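Local coordinates for trehalose synthase regulatory protein (Candida albicans, PDB 5HUS) that probably regulates the trehalose synthase complex and has a C-terminal domain of the trehalose-phosphatase family, with a haloacid-dehalogenase-type fold, at residues N120-E125 with E180-H185; E131-R136 with I172-T177; A96-F101 with I194-Q199; L74-R79 with T148-A153. All coordinates share one frame; numbering follows the deposited sequence.

Contact 1: residues N120-E125 with E180-H185; sequences NSWMPE and EHNGVH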
loop_
_atom_site.group_PDB
_atom_site.type_symbol
_atom_site.label_atom_id
_atom_site.label_comp_id
_atom_site.label_asym_id
_atom_site.label_seq_id
_atom_site.Cartn_x
_atom_site.Cartn_y
_atom_site.Cartn_z
ATOM N N ASN A 120 17.281 1.370 -12.520
ATOM C CA ASN A 120 18.713 1.502 -12.770
ATOM C C ASN A 120 19.113 2.934 -13.101
ATOM O O ASN A 120 20.201 3.383 -12.730
ATOM C CB ASN A 120 19.153 0.575 -13.906
ATOM C CG ASN A 120 19.130 -0.886 -13.509
ATOM O OD1 ASN A 120 19.078 -1.219 -12.326
ATOM N ND2 ASN A 120 19.185 -1.767 -14.502
ATOM N N SER A 121 18.226 3.651 -13.784
ATOM C CA SER A 121 18.527 5.010 -14.228
ATOM C C SER A 121 18.327 6.080 -13.153
ATOM O O SER A 121 19.128 7.006 -13.050
ATOM C CB SER A 121 17.682 5.372 -15.451
ATOM O OG SER A 121 18.129 4.679 -16.600
ATOM N N TRP A 122 17.269 5.958 -12.353
ATOM C CA TRP A 122 16.887 7.047 -11.451
ATOM C C TRP A 122 17.253 6.829 -9.986
ATOM O O TRP A 122 17.594 7.786 -9.292
ATOM C CB TRP A 122 15.389 7.300 -11.545
ATOM C CG TRP A 122 14.932 7.617 -12.924
ATOM C CD1 TRP A 122 15.657 8.220 -13.914
ATOM C CD2 TRP A 122 13.649 7.330 -13.485
ATOM N NE1 TRP A 122 14.896 8.333 -15.053
ATOM C CE2 TRP A 122 13.661 7.794 -14.818
ATOM C CE3 TRP A 122 12.487 6.731 -12.990
ATOM C CZ2 TRP A 122 12.554 7.676 -15.659
ATOM C CZ3 TRP A 122 11.388 6.617 -13.829
ATOM C CH2 TRP A 122 11.430 7.087 -15.146
ATOM N N MET A 123 17.165 5.590 -9.511
ATOM C CA MET A 123 17.451 5.313 -8.100
ATOM C C MET A 123 18.835 5.819 -7.647
ATOM O O MET A 123 18.922 6.471 -6.607
ATOM C CB MET A 123 17.313 3.815 -7.797
ATOM C CG MET A 123 15.878 3.326 -7.716
ATOM S SD MET A 123 15.026 3.926 -6.245
ATOM C CE MET A 123 15.831 2.964 -4.966
ATOM N N PRO A 124 19.914 5.542 -8.415
ATOM C CA PRO A 124 21.215 6.032 -7.933
ATOM C C PRO A 124 21.273 7.554 -7.785
ATOM O O PRO A 124 21.880 8.047 -6.825
ATOM C CB PRO A 124 22.192 5.554 -9.013
ATOM C CG PRO A 124 21.538 4.346 -9.590
ATOM C CD PRO A 124 20.073 4.684 -9.607
ATOM N N GLU A 125 20.625 8.270 -8.699
ATOM C CA GLU A 125 20.569 9.728 -8.640
ATOM C C GLU A 125 19.776 10.192 -7.425
ATOM O O GLU A 125 20.183 11.120 -6.724
ATOM C CB GLU A 125 19.953 10.302 -9.915
ATOM C CG GLU A 125 20.744 10.013 -11.180
ATOM C CD GLU A 125 22.134 10.621 -11.155
ATOM O OE1 GLU A 125 22.289 11.747 -10.632
ATOM O OE2 GLU A 125 23.075 9.970 -11.657
ATOM N N GLU A 180 9.909 14.993 -11.352
ATOM C CA GLU A 180 8.481 14.952 -11.651
ATOM C C GLU A 180 8.194 14.492 -13.088
ATOM O O GLU A 180 7.257 13.736 -13.315
ATOM C CB GLU A 180 7.838 16.319 -11.408
ATOM C CG GLU A 180 6.389 16.405 -11.839
ATOM C CD GLU A 180 5.737 17.729 -11.485
ATOM O OE1 GLU A 180 6.307 18.788 -11.827
ATOM O OE2 GLU A 180 4.650 17.706 -10.866
ATOM N N HIS A 181 9.014 14.917 -14.049
ATOM C CA HIS A 181 8.781 14.536 -15.445
ATOM C C HIS A 181 8.942 13.033 -15.669
ATOM O O HIS A 181 8.463 12.499 -16.665
ATOM C CB HIS A 181 9.724 15.298 -16.388
ATOM C CG HIS A 181 11.160 14.897 -16.263
ATOM N ND1 HIS A 181 12.041 15.547 -15.428
ATOM C CD2 HIS A 181 11.869 13.915 -16.869
ATOM C CE1 HIS A 181 13.234 14.988 -15.531
ATOM N NE2 HIS A 181 13.156 13.993 -16.395
ATOM N N ASN A 182 9.624 12.360 -14.748
ATOM C CA ASN A 182 9.784 10.911 -14.825
ATOM C C ASN A 182 8.645 10.151 -14.148
ATOM O O ASN A 182 8.687 8.929 -14.049
ATOM C CB ASN A 182 11.109 10.489 -14.192
ATOM C CG ASN A 182 12.308 10.963 -14.983
ATOM O OD1 ASN A 182 12.282 10.987 -16.214
ATOM N ND2 ASN A 182 13.369 11.341 -14.281
ATOM N N GLY A 183 7.643 10.877 -13.671
ATOM C CA GLY A 183 6.548 10.263 -12.933
ATOM C C GLY A 183 6.973 9.842 -11.539
ATOM O O GLY A 183 6.496 8.839 -11.005
ATOM N N VAL A 184 7.887 10.611 -10.953
ATOM C CA VAL A 184 8.396 10.344 -9.612
ATOM C C VAL A 184 8.187 11.575 -8.732
ATOM O O VAL A 184 8.424 12.695 -9.173
ATOM C CB VAL A 184 9.894 9.966 -9.649
ATOM C CG1 VAL A 184 10.480 9.903 -8.243
ATOM C CG2 VAL A 184 10.085 8.648 -10.383
ATOM N N HIS A 185 7.722 11.372 -7.501
ATOM C CA HIS A 185 7.510 12.490 -6.590
ATOM C C HIS A 185 7.995 12.181 -5.182
ATOM O O HIS A 185 8.040 11.022 -4.777
ATOM C CB HIS A 185 6.033 12.880 -6.537
ATOM C CG HIS A 185 5.589 13.714 -7.698
ATOM N ND1 HIS A 185 5.044 13.170 -8.842
ATOM C CD2 HIS A 185 5.615 15.053 -7.893
ATOM C CE1 HIS A 185 4.749 14.139 -9.691
ATOM N NE2 HIS A 185 5.084 15.291 -9.139
#

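Contact 2: residues E131-R136 with I172-T177; sequences ESKVER and IQHINT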
loop_
_atom_site.group_PDB
_atom_site.type_symbol
_atom_site.label_atom_id
_atom_site.label_comp_id
_atom_site.label_asym_id
_atom_site.label_seq_id
_atom_site.Cartn_x
_atom_site.Cartn_y
_atom_site.Cartn_z
ATOM N N GLU A 131 21.394 11.467 0.097
ATOM C CA GLU A 131 22.571 11.314 0.950
ATOM C C GLU A 131 23.269 12.655 1.183
ATOM O O GLU A 131 23.798 12.899 2.267
ATOM C CB GLU A 131 23.541 10.290 0.349
ATOM C CG GLU A 131 23.143 8.842 0.639
ATOM C CD GLU A 131 24.036 7.827 -0.052
ATOM O OE1 GLU A 131 24.712 8.190 -1.037
ATOM O OE2 GLU A 131 24.058 6.662 0.392
ATOM N N SER A 132 23.241 13.529 0.179
ATOM C CA SER A 132 23.842 14.856 0.300
ATOM C C SER A 132 23.063 15.740 1.274
ATOM O O SER A 132 23.630 16.638 1.898
ATOM C CB SER A 132 23.935 15.541 -1.067
ATOM O OG SER A 132 22.666 15.994 -1.508
ATOM N N LYS A 133 21.763 15.490 1.397
ATOM C CA LYS A 133 20.947 16.191 2.380
ATOM C C LYS A 133 21.281 15.699 3.780
ATOM O O LYS A 133 21.325 16.482 4.730
ATOM C CB LYS A 133 19.454 15.992 2.108
ATOM C CG LYS A 133 18.998 16.413 0.723
ATOM C CD LYS A 133 19.264 17.886 0.462
ATOM C CE LYS A 133 18.721 18.302 -0.900
ATOM N NZ LYS A 133 19.029 19.726 -1.210
ATOM N N VAL A 134 21.501 14.393 3.898
ATOM C CA VAL A 134 21.835 13.782 5.179
ATOM C C VAL A 134 23.095 14.412 5.758
ATOM O O VAL A 134 23.154 14.712 6.950
ATOM C CB VAL A 134 22.023 12.253 5.046
ATOM C CG1 VAL A 134 22.599 11.664 6.327
ATOM C CG2 VAL A 134 20.698 11.580 4.695
ATOM N N GLU A 135 24.092 14.631 4.902
ATOM C CA GLU A 135 25.358 15.227 5.324
ATOM C C GLU A 135 25.165 16.601 5.958
ATOM O O GLU A 135 25.834 16.940 6.931
ATOM C CB GLU A 135 26.316 15.344 4.137
ATOM C CG GLU A 135 26.557 14.039 3.396
ATOM C CD GLU A 135 27.399 14.215 2.144
ATOM O OE1 GLU A 135 27.119 15.147 1.357
ATOM O OE2 GLU A 135 28.348 13.424 1.952
ATOM N N ARG A 136 24.241 17.383 5.411
ATOM C CA ARG A 136 24.042 18.755 5.863
ATOM C C ARG A 136 23.024 18.850 7.001
ATOM O O ARG A 136 22.778 19.935 7.529
ATOM C CB ARG A 136 23.612 19.639 4.686
ATOM C CG ARG A 136 24.572 19.570 3.500
ATOM C CD ARG A 136 24.123 20.434 2.332
ATOM N NE ARG A 136 24.476 21.840 2.518
ATOM C CZ ARG A 136 24.349 22.773 1.578
ATOM N NH1 ARG A 136 23.887 22.452 0.377
ATOM N NH2 ARG A 136 24.700 24.027 1.836
ATOM N N ILE A 172 11.944 18.023 -0.752
ATOM C CA ILE A 172 10.766 17.717 -1.555
ATOM C C ILE A 172 10.720 18.562 -2.834
ATOM O O ILE A 172 10.466 18.040 -3.923
ATOM C CB ILE A 172 9.479 17.930 -0.742
ATOM C CG1 ILE A 172 9.331 16.814 0.296
ATOM C CG2 ILE A 172 8.268 17.963 -1.659
ATOM C CD1 ILE A 172 8.197 17.029 1.259
ATOM N N GLN A 173 10.978 19.862 -2.707
ATOM C CA GLN A 173 10.976 20.748 -3.873
ATOM C C GLN A 173 12.084 20.374 -4.851
ATOM O O GLN A 173 11.864 20.334 -6.063
ATOM C CB GLN A 173 11.122 22.214 -3.451
ATOM C CG GLN A 173 11.210 23.178 -4.632
ATOM C CD GLN A 173 11.067 24.631 -4.220
ATOM O OE1 GLN A 173 10.893 24.941 -3.039
ATOM N NE2 GLN A 173 11.135 25.532 -5.196
ATOM N N HIS A 174 13.270 20.103 -4.312
ATOM C CA HIS A 174 14.440 19.694 -5.094
ATOM C C HIS A 174 14.144 18.429 -5.911
ATOM O O HIS A 174 14.296 18.414 -7.136
ATOM C CB HIS A 174 15.630 19.481 -4.147
ATOM C CG HIS A 174 16.923 19.139 -4.826
ATOM N ND1 HIS A 174 18.117 19.065 -4.138
ATOM C CD2 HIS A 174 17.215 18.842 -6.114
ATOM C CE1 HIS A 174 19.085 18.736 -4.974
ATOM N NE2 HIS A 174 18.564 18.595 -6.180
ATOM N N ILE A 175 13.708 17.375 -5.231
ATOM C CA ILE A 175 13.386 16.121 -5.906
ATOM C C ILE A 175 12.247 16.266 -6.914
ATOM O O ILE A 175 12.320 15.735 -8.025
ATOM C CB ILE A 175 13.030 15.029 -4.878
ATOM C CG1 ILE A 175 14.268 14.681 -4.054
ATOM C CG2 ILE A 175 12.478 13.790 -5.570
ATOM C CD1 ILE A 175 13.970 13.860 -2.817
ATOM N N ASN A 176 11.192 16.987 -6.546
ATOM C CA ASN A 176 10.056 17.109 -7.448
ATOM C C ASN A 176 10.418 17.914 -8.685
ATOM O O ASN A 176 10.000 17.574 -9.785
ATOM C CB ASN A 176 8.856 17.726 -6.735
ATOM C CG ASN A 176 8.177 16.740 -5.807
ATOM O OD1 ASN A 176 8.405 15.536 -5.907
ATOM N ND2 ASN A 176 7.343 17.240 -4.907
ATOM N N THR A 177 11.219 18.959 -8.512
ATOM C CA THR A 177 11.632 19.765 -9.662
ATOM C C THR A 177 12.380 18.903 -10.677
ATOM O O THR A 177 12.114 18.966 -11.879
ATOM C CB THR A 177 12.526 20.945 -9.238
ATOM O OG1 THR A 177 11.819 21.780 -8.312
ATOM C CG2 THR A 177 12.938 21.773 -10.457
#

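Contact 3: residues A96-F101 with I194-Q199; sequences AENGNF and IVQKDQ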
loop_
_atom_site.group_PDB
_atom_site.type_symbol
_atom_site.label_atom_id
_atom_site.label_comp_id
_atom_site.label_asym_id
_atom_site.label_seq_id
_atom_site.Cartn_x
_atom_site.Cartn_y
_atom_site.Cartn_z
ATOM N N ALA A 96 4.796 -5.319 -2.192
ATOM C CA ALA A 96 5.972 -4.745 -1.535
ATOM C C ALA A 96 6.307 -3.355 -2.058
ATOM O O ALA A 96 5.972 -3.013 -3.194
ATOM C CB ALA A 96 7.180 -5.661 -1.717
ATOM N N GLU A 97 6.983 -2.574 -1.217
ATOM C CA GLU A 97 7.363 -1.190 -1.519
ATOM C C GLU A 97 6.201 -0.415 -2.119
ATOM O O GLU A 97 6.330 0.265 -3.145
ATOM C CB GLU A 97 8.588 -1.149 -2.443
ATOM C CG GLU A 97 9.821 -1.791 -1.802
ATOM C CD GLU A 97 11.127 -1.385 -2.457
ATOM O OE1 GLU A 97 11.276 -0.200 -2.843
ATOM O OE2 GLU A 97 12.014 -2.254 -2.572
ATOM N N ASN A 98 5.057 -0.555 -1.461
ATOM C CA ASN A 98 3.850 0.200 -1.759
ATOM C C ASN A 98 3.312 -0.030 -3.162
ATOM O O ASN A 98 2.555 0.782 -3.670
ATOM C CB ASN A 98 4.098 1.695 -1.534
ATOM C CG ASN A 98 2.821 2.471 -1.327
ATOM O OD1 ASN A 98 2.691 3.610 -1.782
ATOM N ND2 ASN A 98 1.855 1.851 -0.656
ATOM N N GLY A 99 3.686 -1.142 -3.783
ATOM C CA GLY A 99 3.138 -1.455 -5.089
ATOM C C GLY A 99 4.146 -1.793 -6.171
ATOM O O GLY A 99 3.766 -2.312 -7.222
ATOM N N ASN A 100 5.423 -1.509 -5.929
ATOM C CA ASN A 100 6.446 -1.752 -6.951
ATOM C C ASN A 100 6.624 -3.234 -7.277
ATOM O O ASN A 100 7.051 -3.588 -8.373
ATOM C CB ASN A 100 7.785 -1.152 -6.514
ATOM C CG ASN A 100 7.797 0.349 -6.627
ATOM O OD1 ASN A 100 7.960 0.901 -7.721
ATOM N ND2 ASN A 100 7.604 1.028 -5.498
ATOM N N PHE A 101 6.294 -4.094 -6.322
ATOM C CA PHE A 101 6.442 -5.540 -6.497
ATOM C C PHE A 101 5.245 -6.283 -5.937
ATOM O O PHE A 101 4.733 -5.925 -4.890
ATOM C CB PHE A 101 7.722 -6.038 -5.817
ATOM C CG PHE A 101 8.946 -5.255 -6.197
ATOM C CD1 PHE A 101 9.604 -5.505 -7.393
ATOM C CD2 PHE A 101 9.431 -4.259 -5.362
ATOM C CE1 PHE A 101 10.730 -4.772 -7.750
ATOM C CE2 PHE A 101 10.554 -3.521 -5.711
ATOM C CZ PHE A 101 11.206 -3.781 -6.908
ATOM N N ILE A 194 9.279 10.479 1.545
ATOM C CA ILE A 194 9.326 9.260 0.747
ATOM C C ILE A 194 9.285 9.586 -0.742
ATOM O O ILE A 194 8.473 10.397 -1.195
ATOM C CB ILE A 194 8.182 8.281 1.093
ATOM C CG1 ILE A 194 8.285 7.028 0.219
ATOM C CG2 ILE A 194 6.817 8.941 0.952
ATOM C CD1 ILE A 194 7.145 6.066 0.394
ATOM N N VAL A 195 10.194 8.961 -1.484
ATOM C CA VAL A 195 10.283 9.144 -2.930
ATOM C C VAL A 195 9.772 7.875 -3.614
ATOM O O VAL A 195 10.301 6.780 -3.366
ATOM C CB VAL A 195 11.740 9.458 -3.373
ATOM C CG1 VAL A 195 11.790 9.803 -4.868
ATOM C CG2 VAL A 195 12.316 10.586 -2.535
ATOM N N GLN A 196 8.726 8.006 -4.429
ATOM C CA GLN A 196 8.184 6.844 -5.128
ATOM C C GLN A 196 7.579 7.196 -6.479
ATOM O O GLN A 196 7.317 8.371 -6.784
ATOM C CB GLN A 196 7.124 6.122 -4.263
ATOM C CG GLN A 196 5.849 6.887 -4.118
ATOM C CD GLN A 196 4.744 6.071 -3.455
ATOM O OE1 GLN A 196 3.558 6.295 -3.687
ATOM N NE2 GLN A 196 5.133 5.133 -2.620
ATOM N N LYS A 197 7.373 6.152 -7.276
ATOM C CA LYS A 197 6.684 6.259 -8.553
ATOM C C LYS A 197 5.235 6.686 -8.356
ATOM O O LYS A 197 4.533 6.169 -7.484
ATOM C CB LYS A 197 6.733 4.925 -9.301
ATOM C CG LYS A 197 7.675 4.895 -10.488
ATOM C CD LYS A 197 7.213 5.851 -11.575
ATOM C CE LYS A 197 7.141 5.181 -12.937
ATOM N NZ LYS A 197 7.374 6.150 -14.043
ATOM N N ASP A 198 4.782 7.621 -9.185
ATOM C CA ASP A 198 3.407 8.115 -9.113
ATOM C C ASP A 198 2.370 7.004 -9.219
ATOM O O ASP A 198 2.448 6.156 -10.109
ATOM C CB ASP A 198 3.145 9.140 -10.225
ATOM C CG ASP A 198 3.897 10.429 -10.017
ATOM O OD1 ASP A 198 4.580 10.568 -8.976
ATOM O OD2 ASP A 198 3.793 11.313 -10.889
ATOM N N GLN A 199 1.400 7.032 -8.301
ATOM C CA GLN A 199 0.267 6.111 -8.292
ATOM C C GLN A 199 0.665 4.633 -8.342
ATOM O O GLN A 199 -0.084 3.804 -8.844
ATOM C CB GLN A 199 -0.685 6.437 -9.455
ATOM C CG GLN A 199 -1.418 7.766 -9.284
ATOM C CD GLN A 199 -2.420 8.053 -10.396
ATOM O OE1 GLN A 199 -2.242 7.632 -11.538
ATOM N NE2 GLN A 199 -3.480 8.775 -10.057
HETATM O O HOH W 1 8.549 3.494 -6.849
#

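Contact 4: residues L74-R79 with T148-A153; sequences LSYLQR and TVRFHA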
loop_
_atom_site.group_PDB
_atom_site.type_symbol
_atom_site.label_atom_id
_atom_site.label_comp_id
_atom_site.label_asym_id
_atom_site.label_seq_id
_atom_site.Cartn_x
_atom_site.Cartn_y
_atom_site.Cartn_z
ATOM N N LEU A 74 -0.613 -4.831 1.747
ATOM C CA LEU A 74 0.077 -3.735 1.070
ATOM C C LEU A 74 1.025 -3.118 2.079
ATOM O O LEU A 74 0.595 -2.627 3.125
ATOM C CB LEU A 74 -0.914 -2.697 0.524
ATOM C CG LEU A 74 -0.316 -1.420 -0.079
ATOM C CD1 LEU A 74 0.575 -1.725 -1.287
ATOM C CD2 LEU A 74 -1.421 -0.439 -0.464
ATOM N N SER A 75 2.315 -3.160 1.765
ATOM C CA SER A 75 3.364 -2.804 2.718
ATOM C C SER A 75 4.435 -1.964 2.051
ATOM O O SER A 75 4.712 -2.140 0.862
ATOM C CB SER A 75 3.989 -4.072 3.306
ATOM O OG SER A 75 5.137 -3.779 4.093
ATOM N N TYR A 76 5.041 -1.062 2.818
ATOM C CA TYR A 76 6.186 -0.290 2.332
ATOM C C TYR A 76 7.475 -1.097 2.325
ATOM O O TYR A 76 8.467 -0.674 1.733
ATOM C CB TYR A 76 6.407 0.964 3.182
ATOM C CG TYR A 76 5.459 2.096 2.883
ATOM C CD1 TYR A 76 5.612 2.868 1.741
ATOM C CD2 TYR A 76 4.423 2.403 3.754
ATOM C CE1 TYR A 76 4.743 3.909 1.466
ATOM C CE2 TYR A 76 3.555 3.439 3.492
ATOM C CZ TYR A 76 3.718 4.189 2.348
ATOM O OH TYR A 76 2.850 5.224 2.086
ATOM N N LEU A 77 7.463 -2.253 2.985
ATOM C CA LEU A 77 8.685 -3.030 3.171
ATOM C C LEU A 77 9.200 -3.655 1.878
ATOM O O LEU A 77 8.439 -3.918 0.948
ATOM C CB LEU A 77 8.460 -4.122 4.217
ATOM C CG LEU A 77 8.077 -3.638 5.612
ATOM C CD1 LEU A 77 7.827 -4.827 6.524
ATOM C CD2 LEU A 77 9.152 -2.734 6.211
ATOM N N GLN A 78 10.506 -3.893 1.828
ATOM C CA GLN A 78 11.110 -4.474 0.644
ATOM C C GLN A 78 10.819 -5.966 0.558
ATOM O O GLN A 78 10.461 -6.609 1.556
ATOM C CB GLN A 78 12.619 -4.220 0.630
ATOM C CG GLN A 78 13.414 -4.990 1.676
ATOM C CD GLN A 78 14.880 -4.573 1.694
ATOM O OE1 GLN A 78 15.606 -4.778 0.724
ATOM N NE2 GLN A 78 15.311 -3.967 2.795
ATOM N N ARG A 79 10.957 -6.500 -0.652
ATOM C CA ARG A 79 10.643 -7.893 -0.930
ATOM C C ARG A 79 11.322 -8.841 0.047
ATOM O O ARG A 79 10.675 -9.727 0.616
ATOM C CB ARG A 79 11.044 -8.248 -2.357
ATOM C CG ARG A 79 10.120 -7.665 -3.419
ATOM C CD ARG A 79 10.710 -7.843 -4.800
ATOM N NE ARG A 79 11.894 -7.010 -4.967
ATOM C CZ ARG A 79 12.708 -7.070 -6.014
ATOM N NH1 ARG A 79 12.461 -7.922 -7.004
ATOM N NH2 ARG A 79 13.762 -6.266 -6.076
ATOM N N THR A 148 12.233 2.500 -3.858
ATOM C CA THR A 148 11.804 3.652 -3.081
ATOM C C THR A 148 12.971 4.159 -2.259
ATOM O O THR A 148 13.898 3.408 -1.953
ATOM C CB THR A 148 10.601 3.318 -2.149
ATOM O OG1 THR A 148 10.850 2.096 -1.459
ATOM C CG2 THR A 148 9.331 3.152 -2.945
ATOM N N VAL A 149 12.947 5.446 -1.940
ATOM C CA VAL A 149 13.967 6.037 -1.085
ATOM C C VAL A 149 13.256 6.843 -0.010
ATOM O O VAL A 149 12.296 7.565 -0.299
ATOM C CB VAL A 149 14.949 6.938 -1.871
ATOM C CG1 VAL A 149 16.036 7.481 -0.946
ATOM C CG2 VAL A 149 15.576 6.173 -3.045
ATOM N N ARG A 150 13.709 6.705 1.231
ATOM C CA ARG A 150 13.097 7.448 2.325
ATOM C C ARG A 150 14.146 8.252 3.087
ATOM O O ARG A 150 15.167 7.720 3.519
ATOM C CB ARG A 150 12.347 6.503 3.268
ATOM C CG ARG A 150 11.389 7.223 4.205
ATOM C CD ARG A 150 10.563 6.252 5.045
ATOM N NE ARG A 150 9.550 5.540 4.268
ATOM C CZ ARG A 150 8.246 5.789 4.335
ATOM N NH1 ARG A 150 7.786 6.735 5.144
ATOM N NH2 ARG A 150 7.395 5.090 3.596
ATOM N N PHE A 151 13.878 9.547 3.228
ATOM C CA PHE A 151 14.764 10.467 3.928
ATOM C C PHE A 151 14.196 10.694 5.326
ATOM O O PHE A 151 13.184 11.368 5.481
ATOM C CB PHE A 151 14.880 11.783 3.146
ATOM C CG PHE A 151 15.800 12.803 3.766
ATOM C CD1 PHE A 151 16.845 12.423 4.590
ATOM C CD2 PHE A 151 15.619 14.154 3.508
ATOM C CE1 PHE A 151 17.685 13.372 5.151
ATOM C CE2 PHE A 151 16.454 15.104 4.067
ATOM C CZ PHE A 151 17.487 14.711 4.890
ATOM N N HIS A 152 14.841 10.120 6.338
ATOM C CA HIS A 152 14.349 10.200 7.710
ATOM C C HIS A 152 14.959 11.376 8.468
ATOM O O HIS A 152 16.174 11.554 8.471
ATOM C CB HIS A 152 14.660 8.915 8.477
ATOM C CG HIS A 152 13.991 7.690 7.931
ATOM N ND1 HIS A 152 12.833 7.179 8.472
ATOM C CD2 HIS A 152 14.339 6.854 6.924
ATOM C CE1 HIS A 152 12.486 6.087 7.812
ATOM N NE2 HIS A 152 13.384 5.867 6.870
ATOM N N ALA A 153 14.115 12.162 9.126
ATOM C CA ALA A 153 14.596 13.272 9.942
ATOM C C ALA A 153 15.430 12.753 11.109
ATOM O O ALA A 153 16.412 13.377 11.504
ATOM C CB ALA A 153 13.432 14.103 10.450
HETATM O O HOH W 2 8.593 1.665 0.320
#

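Contact 1: residues N120-E125 with E180-H185
In the alpha/beta cap module, a four-stranded antiparallel sheet carrying two helices, Trp122 of helix 116-136 meets Asn182 in the 3-10 turn that leads from helix 161-179 into strand 184-189. The Asn182 amide stacks over one face of the indole with its plane 16° from the ring plane, and Asn182 CG sits 3.2 Å above the Trp122 ring plane, offset toward the rim. Both carry CG anti to the carbonyl carbon (Trp122 chi1 -57°), which lets indole and amide face each other. Asn182 CG is 3.4 Å from Trp122 CZ2, and Asn182 CB makes a CH-pi contact 3.6 Å from the centroid of the six-membered ring. Although Trp122 NE1 and Asn182 ND2 come within 3.5 Å, both are donors and do not bond. Val184 adds an apolar touch obliquely to the ring, from CG2 to Trp122 CE3 at 4.0 Å. Lys197 of the next strand packs on Trp122, and its NZ bonds the Asn182 carbonyl oxygen. Within the turn, Gly183 N returns to Glu180 O at 2.9 Å. Glu180 OE2 accepts from His185 NE2 at 3.0 Å with an N-H...O angle of 164°, in the imidazole plane but on the anti side of the carboxylate and tilted out of its plane. Because His185 ND1 is bonded to Asp198, both ring nitrogens face carboxylates, consistent with a doubly protonated imidazole. Across the segments, cohesion rests on dispersion and pi stacking.

Contact 2: residues E131-R136 with I172-T177
Lys133 NZ is gripped twice: it donates to His174 ND1 at 3.1 Å and forms a salt bridge with Glu170 OE1, one turn earlier on the helix that carries the histidine. The ammonium reaches the His174 ring at its edge, 5° out of the ring plane, so the contact is a hydrogen bond to nitrogen and not a cation-pi contact. The lysine chain bends at chi2 (-60°) and runs extended from there, carrying NZ across the gap between the helices. The imidazole is swung out by a first torsion that sets CG of His174 opposite its own backbone N (chi1 -176°). As ND1 acts as acceptor, the ring is probably neutral, with Glu170 balancing the lysine charge. Beside this bridge, Gln173 O takes two bonds from opposite faces of its plane, from Thr177 OG1 at 2.7 Å and from Thr177 N at 2.9 Å. The contact lies at the surface of the cap, where helices 116-136 and 161-179 run on one face of the antiparallel sheet: Leu129 touches both His174 and Ile175, Lys133 rests against Phe151 of strand 149-152, and Ile175 packs on Val195 of strand 192-197.

Contact 3: residues A96-F101 with I194-Q199
The two backbones stay apart, with CA-CA distances of 8.6 Å for Asn98 and Gln196 and 8.2 Å for Asn100 and Lys197, so side chains and one water must bridge them. Residues 96-101 form the tight turn between core strands 93-96 and 101-103, closed by a classic beta bulge in which Asn100 and Phe101 both face Ala96; residues 194-199 hold the end of cap strand 192-197 and the two residues after it. The contact joins the core domain of the haloacid-dehalogenase fold to its cap. Gln196 NE2 donates to Asn98 OD1 at 3.0 Å, with an N-H...O angle of 159°. The donor lies in the carbonyl plane on a lone pair of OD1, and the two amides are nearly coplanar. Gln196 gets there by folding CG back between its N and carbonyl carbon (chi1 71°) and then stretching out. Ile255 of helix 254-265 packs against both side chains. The amide of Asn100 is held at both ends: ND2 donates to Glu97 O at 2.8 Å, which fixes its rotation, while OD1 faces the cap strand. There a water donates to Asn100 OD1 at 2.8 Å and accepts from Lys197 N at 2.9 Å.

Contact 4: residues L74-R79 with T148-A153
A cation-pi contact at the surface joins Tyr76, in the loop after core strand 69-74, to Arg150 of cap strand 149-152. The guanidinium stands on the tyrosine ring instead of lying flat on it: the two planes are 84° apart, and Arg150 NH2 alone reaches down over the face, 3.4 Å from Tyr76 CD1. Arg150 CZ is 4.8 Å from the Tyr76 ring centroid and 13° off the normal, which places the charge over the pi face, with NH2 displaced toward the rim on the CD1 side. To bring NH2 there, the arginine chain leaves the strand with CG anti to N, runs straight through chi2 and turns at chi3 (-71°), while chi4 sets the guanidinium plane. Its other nitrogen, NH1, is hydrogen-bonded to Ser192 OG, so the group is held at two points, and Ile194 packs against both partners. A second link runs through water, which donates to Tyr76 O at 2.7 Å and to Thr148 OG1 at 2.9 Å; this hydroxyl is hydrogen-bonded to Glu97 of the core. The loop itself is shaped by an ST turn, in which Leu77 N donates to Ser75 OG at 3.0 Å. Ser75 directly follows strand 69-74, which lies beside strand 20-26 in the core sheet; a serine so placed is typical of motif II in the haloacid dehalogenase superfamily, to which this loop probably corresponds.

Contacts 1 and 2 lie within the cap, their centres 13 Å apart, and share helix 116-136; contacts 3 and 4 bridge cap and core, with centres only 8 Å apart. Along the chain contact 2 is nested inside contact 1, which is nested inside contact 3, while contact 4 crosses all three. The antiparallel cap sheet ties contacts 1, 3 and 4 together through strands 184-189, 192-197 and 149-152, adjacent in that order, while the helices of contact 2 pack on the same sheet. Val195 N and Val149 O, 2.8 Å apart, connect the last two strands. Packing within the cap thus continues into its seam with the core, where Ile194 CD1 lies 3.4 Å from both Tyr76 CE1 and Arg150 NH2.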